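Local coordinates for putative uncharacterized protein (PDB 3W9A) that is a glycoside hydrolase of family 131 whose catalytic domain, a beta-jelly roll, probably cleaves beta-glucans, at residues Thr40-Asn52 with Glu58-Ala70. Sequence-based numbering, arbitrary orientation.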
ATOM      1  N   THR A  40      10.729  14.764  -6.400  1.00 14.32           N
ATOM      2  CA  THR A  40      10.077  13.475  -6.222  1.00 13.67           C
ATOM      3  C   THR A  40      11.054  12.413  -5.688  1.00 13.18           C
ATOM      4  O   THR A  40      10.693  11.573  -4.841  1.00 11.61           O
ATOM      5  CB  THR A  40       9.381  13.048  -7.518  1.00 13.13           C
ATOM      6  OG1 THR A  40       8.298  13.940  -7.736  1.00 12.57           O
ATOM      7  CG2 THR A  40       8.834  11.619  -7.420  1.00 12.76           C
ATOM      8  N   SER A  41      12.307  12.499  -6.121  1.00 13.07           N
ATOM      9  CA  SER A  41      13.334  11.562  -5.653  1.00 13.05           C
ATOM     10  C   SER A  41      13.636  11.619  -4.131  1.00 13.02           C
ATOM     11  O   SER A  41      14.291  10.733  -3.622  1.00 12.60           O
ATOM     12  CB  SER A  41      14.633  11.773  -6.416  1.00 13.20           C
ATOM     13  OG  SER A  41      15.226  12.978  -5.987  1.00 13.27           O
ATOM     14  N   ARG A  42      13.182  12.655  -3.427  1.00 13.31           N
ATOM     15  CA  ARG A  42      13.232  12.667  -1.959  1.00 14.16           C
ATOM     16  C   ARG A  42      12.190  11.696  -1.342  1.00 13.34           C
ATOM     17  O   ARG A  42      12.366  11.217  -0.214  1.00 12.80           O
ATOM     18  CB  ARG A  42      12.989  14.079  -1.440  1.00 15.91           C
ATOM     19  CG  ARG A  42      13.264  14.260   0.042  1.00 17.95           C
ATOM     20  CD  ARG A  42      12.951  15.672   0.497  1.00 19.61           C
ATOM     21  NE  ARG A  42      13.760  16.656  -0.207  1.00 21.06           N
ATOM     22  CZ  ARG A  42      13.603  17.971  -0.096  1.00 23.09           C
ATOM     23  NH1 ARG A  42      12.654  18.471   0.679  1.00 23.44           N
ATOM     24  NH2 ARG A  42      14.397  18.791  -0.774  1.00 24.46           N
ATOM     25  N   TYR A  43      11.126  11.395  -2.092  1.00 12.02           N
ATOM     26  CA  TYR A  43       9.979  10.644  -1.561  1.00 11.49           C
ATOM     27  C   TYR A  43       9.705   9.293  -2.227  1.00 10.80           C
ATOM     28  O   TYR A  43       9.199   8.368  -1.586  1.00 10.08           O
ATOM     29  CB  TYR A  43       8.727  11.503  -1.675  1.00 11.83           C
ATOM     30  CG  TYR A  43       8.902  12.919  -1.182  1.00 12.01           C
ATOM     31  CD1 TYR A  43       9.251  13.182   0.155  1.00 12.13           C
ATOM     32  CD2 TYR A  43       8.725  13.982  -2.035  1.00 12.23           C
ATOM     33  CE1 TYR A  43       9.410  14.477   0.606  1.00 12.11           C
ATOM     34  CE2 TYR A  43       8.895  15.276  -1.601  1.00 12.30           C
ATOM     35  CZ  TYR A  43       9.248  15.520  -0.290  1.00 12.31           C
ATOM     36  OH  TYR A  43       9.389  16.820   0.115  1.00 11.99           O
ATOM     37  N   LEU A  44      10.017   9.191  -3.511  1.00 10.53           N
ATOM     38  CA  LEU A  44       9.742   7.981  -4.279  1.00 10.69           C
ATOM     39  C   LEU A  44      10.973   7.524  -5.034  1.00 10.70           C
ATOM     40  O   LEU A  44      11.545   8.277  -5.812  1.00 10.42           O
ATOM     41  CB  LEU A  44       8.578   8.214  -5.254  1.00 10.42           C
ATOM     42  CG  LEU A  44       7.222   8.545  -4.620  1.00 10.55           C
ATOM     43  CD1 LEU A  44       6.222   8.935  -5.695  1.00 10.64           C
ATOM     44  CD2 LEU A  44       6.667   7.400  -3.751  1.00 10.41           C
ATOM     45  N   ASN A  45      11.387   6.285  -4.785  1.00 11.04           N
ATOM     46  CA  ASN A  45      12.510   5.698  -5.489  1.00 11.61           C
ATOM     47  C   ASN A  45      12.218   4.267  -5.898  1.00 12.49           C
ATOM     48  O   ASN A  45      11.464   3.554  -5.235  1.00 13.24           O
ATOM     49  CB  ASN A  45      13.779   5.767  -4.639  1.00 11.73           C
ATOM     50  CG  ASN A  45      14.226   7.180  -4.406  1.00 11.43           C
ATOM     51  OD1 ASN A  45      13.903   7.790  -3.374  1.00 11.57           O
ATOM     52  ND2 ASN A  45      14.892   7.754  -5.401  1.00 11.20           N
ATOM     53  N   LEU A  46      12.850   3.854  -6.990  1.00 13.64           N
ATOM     54  CA  LEU A  46      12.580   2.589  -7.651  1.00 14.36           C
ATOM     55  C   LEU A  46      13.870   1.797  -7.829  1.00 15.19           C
ATOM     56  O   LEU A  46      14.907   2.374  -8.159  1.00 15.92           O
ATOM     57  CB  LEU A  46      11.957   2.876  -9.011  1.00 14.86           C
ATOM     58  CG  LEU A  46      10.648   3.682  -8.989  1.00 14.83           C
ATOM     59  CD1 LEU A  46      10.606   4.739 -10.092  1.00 15.12           C
ATOM     60  CD2 LEU A  46       9.452   2.753  -9.073  1.00 15.27           C
ATOM     61  N   ASP A  47      13.805   0.474  -7.605  1.00 15.32           N
ATOM     62  CA  ASP A  47      14.991  -0.387  -7.638  1.00 15.24           C
ATOM     63  C   ASP A  47      14.590  -1.860  -7.622  1.00 15.61           C
ATOM     64  O   ASP A  47      13.605  -2.233  -6.974  1.00 15.58           O
ATOM     65  CB  ASP A  47      15.892  -0.091  -6.423  1.00 15.46           C
ATOM     66  CG  ASP A  47      17.307  -0.620  -6.576  1.00 15.71           C
ATOM     67  OD1 ASP A  47      17.599  -1.745  -6.084  1.00 15.92           O
ATOM     68  OD2 ASP A  47      18.122   0.090  -7.194  1.00 15.24           O
ATOM     69  N   PRO A  48      15.361  -2.712  -8.310  1.00 15.72           N
ATOM     70  CA  PRO A  48      15.070  -4.129  -8.272  1.00 15.73           C
ATOM     71  C   PRO A  48      15.097  -4.728  -6.866  1.00 16.04           C
ATOM     72  O   PRO A  48      14.337  -5.653  -6.595  1.00 15.99           O
ATOM     73  CB  PRO A  48      16.169  -4.741  -9.151  1.00 15.84           C
ATOM     74  CG  PRO A  48      17.191  -3.672  -9.310  1.00 16.11           C
ATOM     75  CD  PRO A  48      16.396  -2.409  -9.303  1.00 15.91           C
ATOM     76  N   SER A  49      15.934  -4.196  -5.976  1.00 15.82           N
ATOM     77  CA  SER A  49      15.994  -4.703  -4.607  1.00 15.71           C
ATOM     78  C   SER A  49      14.819  -4.229  -3.751  1.00 15.31           C
ATOM     79  O   SER A  49      14.678  -4.627  -2.587  1.00 14.63           O
ATOM     80  CB  SER A  49      17.319  -4.286  -3.945  1.00 15.93           C
ATOM     81  OG  SER A  49      17.382  -2.892  -3.744  1.00 15.84           O
ATOM     82  N   TYR A  50      13.973  -3.373  -4.312  1.00 14.86           N
ATOM     83  CA  TYR A  50      12.853  -2.821  -3.537  1.00 14.53           C
ATOM     84  C   TYR A  50      11.588  -3.677  -3.658  1.00 14.58           C
ATOM     85  O   TYR A  50      10.538  -3.322  -3.110  1.00 13.95           O
ATOM     86  CB  TYR A  50      12.541  -1.378  -3.967  1.00 14.05           C
ATOM     87  CG  TYR A  50      13.661  -0.367  -3.785  1.00 13.99           C
ATOM     88  CD1 TYR A  50      14.802  -0.649  -3.024  1.00 14.10           C
ATOM     89  CD2 TYR A  50      13.564   0.890  -4.360  1.00 13.92           C
ATOM     90  CE1 TYR A  50      15.806   0.297  -2.855  1.00 13.97           C
ATOM     91  CE2 TYR A  50      14.564   1.835  -4.188  1.00 13.87           C
ATOM     92  CZ  TYR A  50      15.675   1.523  -3.448  1.00 13.74           C
ATOM     93  OH  TYR A  50      16.635   2.460  -3.301  1.00 13.76           O
ATOM     94  N   LYS A  51      11.673  -4.785  -4.389  1.00 14.74           N
ATOM     95  CA  LYS A  51      10.497  -5.616  -4.585  1.00 15.07           C
ATOM     96  C   LYS A  51      10.587  -6.911  -3.813  1.00 14.60           C
ATOM     97  O   LYS A  51      11.659  -7.344  -3.361  1.00 14.33           O
ATOM     98  CB  LYS A  51      10.218  -5.891  -6.072  1.00 14.87           C
ATOM     99  CG  LYS A  51      11.286  -6.651  -6.809  1.00 15.51           C
ATOM    100  CD  LYS A  51      10.728  -7.374  -8.036  1.00 15.85           C
ATOM    101  CE  LYS A  51      11.236  -8.809  -8.076  1.00 15.89           C
ATOM    102  NZ  LYS A  51      11.165  -9.390  -9.444  1.00 15.90           N
ATOM    103  N   ASN A  52       9.428  -7.522  -3.648  1.00 14.16           N
ATOM    104  CA  ASN A  52       9.373  -8.877  -3.169  1.00 13.65           C
ATOM    105  C   ASN A  52       9.970  -9.759  -4.262  1.00 13.76           C
ATOM    106  O   ASN A  52       9.377  -9.891  -5.318  1.00 13.41           O
ATOM    107  CB  ASN A  52       7.921  -9.286  -2.867  1.00 13.39           C
ATOM    108  CG  ASN A  52       7.823 -10.705  -2.364  1.00 13.21           C
ATOM    109  OD1 ASN A  52       8.721 -11.502  -2.588  1.00 13.58           O
ATOM    110  ND2 ASN A  52       6.753 -11.020  -1.662  1.00 13.11           N
ATOM    111  N   GLU A  58       7.334  -8.624 -11.895  1.00 13.81           N
ATOM    112  CA  GLU A  58       7.717  -7.236 -11.627  1.00 13.39           C
ATOM    113  C   GLU A  58       9.238  -7.019 -11.735  1.00 13.17           C
ATOM    114  O   GLU A  58      10.014  -7.799 -11.211  1.00 12.84           O
ATOM    115  CB  GLU A  58       7.244  -6.853 -10.210  1.00 13.45           C
ATOM    116  CG  GLU A  58       5.771  -6.515 -10.121  1.00 13.33           C
ATOM    117  CD  GLU A  58       5.454  -5.232 -10.865  1.00 13.57           C
ATOM    118  OE1 GLU A  58       4.954  -5.320 -12.021  1.00 13.60           O
ATOM    119  OE2 GLU A  58       5.752  -4.143 -10.315  1.00 13.68           O
ATOM    120  N   LEU A  59       9.660  -5.951 -12.404  1.00 13.17           N
ATOM    121  CA  LEU A  59      11.068  -5.661 -12.555  1.00 13.38           C
ATOM    122  C   LEU A  59      11.610  -4.998 -11.293  1.00 13.69           C
ATOM    123  O   LEU A  59      12.760  -5.204 -10.926  1.00 13.35           O
ATOM    124  CB  LEU A  59      11.308  -4.714 -13.733  1.00 13.81           C
ATOM    125  CG  LEU A  59      10.778  -5.134 -15.107  1.00 14.23           C
ATOM    126  CD1 LEU A  59      11.054  -4.019 -16.104  1.00 14.65           C
ATOM    127  CD2 LEU A  59      11.378  -6.442 -15.584  1.00 14.44           C
ATOM    128  N   ARG A  60      10.792  -4.172 -10.643  1.00 13.93           N
ATOM    129  CA  ARG A  60      11.272  -3.410  -9.491  1.00 14.41           C
ATOM    130  C   ARG A  60      10.196  -3.176  -8.435  1.00 13.75           C
ATOM    131  O   ARG A  60       9.037  -3.515  -8.639  1.00 14.79           O
ATOM    132  CB  ARG A  60      11.892  -2.093  -9.966  1.00 14.86           C
ATOM    133  CG  ARG A  60      10.936  -1.164 -10.654  1.00 15.51           C
ATOM    134  CD  ARG A  60      11.687   0.001 -11.268  1.00 15.88           C
ATOM    135  NE  ARG A  60      12.430  -0.414 -12.448  1.00 16.32           N
ATOM    136  CZ  ARG A  60      11.915  -0.583 -13.663  1.00 16.41           C
ATOM    137  NH1 ARG A  60      10.625  -0.372 -13.913  1.00 16.02           N
ATOM    138  NH2 ARG A  60      12.716  -0.982 -14.646  1.00 17.25           N
ATOM    139  N   GLY A  61      10.609  -2.649  -7.285  1.00 13.30           N
ATOM    140  CA  GLY A  61       9.677  -2.175  -6.249  1.00 12.35           C
ATOM    141  C   GLY A  61       9.839  -0.683  -5.938  1.00 11.58           C
ATOM    142  O   GLY A  61      10.732  -0.007  -6.450  1.00 11.36           O
ATOM    143  N   LEU A  62       8.957  -0.173  -5.086  1.00 10.79           N
ATOM    144  CA  LEU A  62       8.939   1.232  -4.732  1.00 10.35           C
ATOM    145  C   LEU A  62       9.377   1.423  -3.299  1.00 10.58           C
ATOM    146  O   LEU A  62       8.819   0.798  -2.393  1.00 10.70           O
ATOM    147  CB  LEU A  62       7.537   1.784  -4.899  1.00  9.88           C
ATOM    148  CG  LEU A  62       7.329   3.248  -4.537  1.00  9.64           C
ATOM    149  CD1 LEU A  62       7.996   4.179  -5.546  1.00  9.57           C
ATOM    150  CD2 LEU A  62       5.842   3.539  -4.475  1.00  9.70           C
ATOM    151  N   LYS A  63      10.387   2.261  -3.093  1.00 10.94           N
ATOM    152  CA  LYS A  63      10.720   2.741  -1.746  1.00 11.16           C
ATOM    153  C   LYS A  63       9.961   4.026  -1.509  1.00 10.90           C
ATOM    154  O   LYS A  63      10.157   5.001  -2.221  1.00 10.89           O
ATOM    155  CB  LYS A  63      12.218   3.028  -1.596  1.00 11.61           C
ATOM    156  CG  LYS A  63      12.633   3.187  -0.135  1.00 12.00           C
ATOM    157  CD  LYS A  63      13.928   3.970   0.107  1.00 12.42           C
ATOM    158  CE  LYS A  63      14.993   3.806  -0.924  1.00 12.92           C
ATOM    159  NZ  LYS A  63      16.326   4.336  -0.472  1.00 12.90           N
ATOM    160  N   VAL A  64       9.101   4.036  -0.502  1.00 11.11           N
ATOM    161  CA  VAL A  64       8.318   5.226  -0.166  1.00 11.19           C
ATOM    162  C   VAL A  64       9.017   5.865   1.008  1.00 11.11           C
ATOM    163  O   VAL A  64       9.159   5.232   2.027  1.00 10.84           O
ATOM    164  CB  VAL A  64       6.862   4.823   0.195  1.00 11.12           C
ATOM    165  CG1 VAL A  64       6.128   5.952   0.897  1.00 11.35           C
ATOM    166  CG2 VAL A  64       6.118   4.368  -1.054  1.00 11.18           C
ATOM    167  N   THR A  65       9.450   7.116   0.869  1.00 11.56           N
ATOM    168  CA  THR A  65      10.120   7.809   1.965  1.00 11.92           C
ATOM    169  C   THR A  65       9.321   9.012   2.475  1.00 12.27           C
ATOM    170  O   THR A  65       8.928   9.893   1.702  1.00 12.29           O
ATOM    171  CB  THR A  65      11.559   8.265   1.566  1.00 11.92           C
ATOM    172  OG1 THR A  65      12.360   7.130   1.223  1.00 11.70           O
ATOM    173  CG2 THR A  65      12.251   9.037   2.713  1.00 12.13           C
ATOM    174  N   ILE A  66       9.127   9.062   3.790  1.00 12.58           N
ATOM    175  CA  ILE A  66       8.616  10.252   4.457  1.00 13.27           C
ATOM    176  C   ILE A  66       9.711  10.909   5.292  1.00 13.47           C
ATOM    177  O   ILE A  66      10.473  10.239   5.989  1.00 13.19           O
ATOM    178  CB  ILE A  66       7.372   9.950   5.318  1.00 13.95           C
ATOM    179  CG1 ILE A  66       7.639   8.786   6.284  1.00 14.35           C
ATOM    180  CG2 ILE A  66       6.167   9.696   4.414  1.00 13.95           C
ATOM    181  CD1 ILE A  66       6.572   8.548   7.332  1.00 14.80           C
ATOM    182  N   ASP A  67       9.848  12.222   5.158  1.00 13.67           N
ATOM    183  CA  ASP A  67      10.730  12.973   6.046  1.00 13.58           C
ATOM    184  C   ASP A  67       9.999  14.216   6.493  1.00 12.84           C
ATOM    185  O   ASP A  67       8.804  14.369   6.188  1.00 12.40           O
ATOM    186  CB  ASP A  67      12.091  13.281   5.388  1.00 14.31           C
ATOM    187  CG  ASP A  67      11.993  14.242   4.210  1.00 14.99           C
ATOM    188  OD1 ASP A  67      10.952  14.897   3.983  1.00 14.81           O
ATOM    189  OD2 ASP A  67      12.990  14.322   3.478  1.00 16.35           O
ATOM    190  N   THR A  68      10.701  15.096   7.211  1.00 12.42           N
ATOM    191  CA  THR A  68      10.088  16.280   7.778  1.00 12.17           C
ATOM    192  C   THR A  68       9.568  17.246   6.720  1.00 12.03           C
ATOM    193  O   THR A  68       8.704  18.044   7.018  1.00 12.11           O
ATOM    194  CB  THR A  68      11.031  17.059   8.722  1.00 12.48           C
ATOM    195  OG1 THR A  68      12.148  17.574   7.995  1.00 13.18           O
ATOM    196  CG2 THR A  68      11.506  16.190   9.808  1.00 12.63           C
ATOM    197  N   THR A  69      10.063  17.153   5.487  1.00 11.79           N
ATOM    198  CA  THR A  69       9.552  17.998   4.402  1.00 11.87           C
ATOM    199  C   THR A  69       8.356  17.408   3.652  1.00 11.47           C
ATOM    200  O   THR A  69       7.864  18.033   2.716  1.00 11.29           O
ATOM    201  CB  THR A  69      10.629  18.289   3.363  1.00 12.04           C
ATOM    202  OG1 THR A  69      10.842  17.113   2.544  1.00 12.52           O
ATOM    203  CG2 THR A  69      11.938  18.736   4.040  1.00 12.22           C
ATOM    204  N   ALA A  70       7.900  16.219   4.045  1.00 10.95           N
ATOM    205  CA  ALA A  70       6.838  15.511   3.315  1.00 10.84           C
ATOM    206  C   ALA A  70       5.464  15.972   3.780  1.00 10.87           C
ATOM    207  O   ALA A  70       4.696  15.215   4.362  1.00 11.36           O
ATOM    208  CB  ALA A  70       6.983  14.006   3.505  1.00 10.96           C
TER
HETATM  209  O   HOH W   1      16.960   5.792  -2.505  1.00 18.74           O
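Tyr50 lies between two bumps on the face of the antiparallel pair 44-47 and 61-66 that carries Asn45 and Lys63: Asp47 CB sits over the centre of one ring face, and Lys63 CB makes a CH-pi contact with the other, 4.0 Å from the centroid. The lysine then runs on past the ring, bringing CE to 3.2 Å from Tyr50 OH. Gly61, with no side chain, lets the Tyr50 carbonyl come close, its CA 3.5 Å from Tyr50 O in a CA-H...O contact. Beyond it Lys51 reaches along the backbone of 58-61 and gives NZ to Glu58 O at 2.6 Å, nearly in line with the carbonyl. Asn45 and Lys63 form a hydrogen-bonded pair (Lys63 N to Asn45 O 2.7 Å), flanked by the non-hydrogen-bonded pairs Leu44-Val64 and Leu46-Leu62. On their face Leu62 CD1 fits between Leu44 CD2 (3.9 Å) and Leu46 CD2. At the far end, CG anti to the carbonyl carbon (chi1 -47°) carries the Tyr43 ring toward the Asp67-Ala70 type I turn, Asp67 OD1 at its edge. CE1 meets Ala70 CB; OH accepts from Gly38 N and donates to Thr69 OG1 at 2.8 Å. Arg42 NH1 donates to the same hydroxyl, which itself donates to Asp67 OD1. A leucine in place of Tyr43 would probably open a gap beside Ala70, leaving Thr69 OG1 short of a donor and Gly38 N without its acceptor. In this jelly roll, strand 61-66 bonds strand 213-224, with edge strand 44-47 on its other side; on the leucine face, Leu44 and Val64 touch Thr79 of strand 77-83, in the other sheet, while Leu44 and Leu46 pack on Phe18 of helix 15-18.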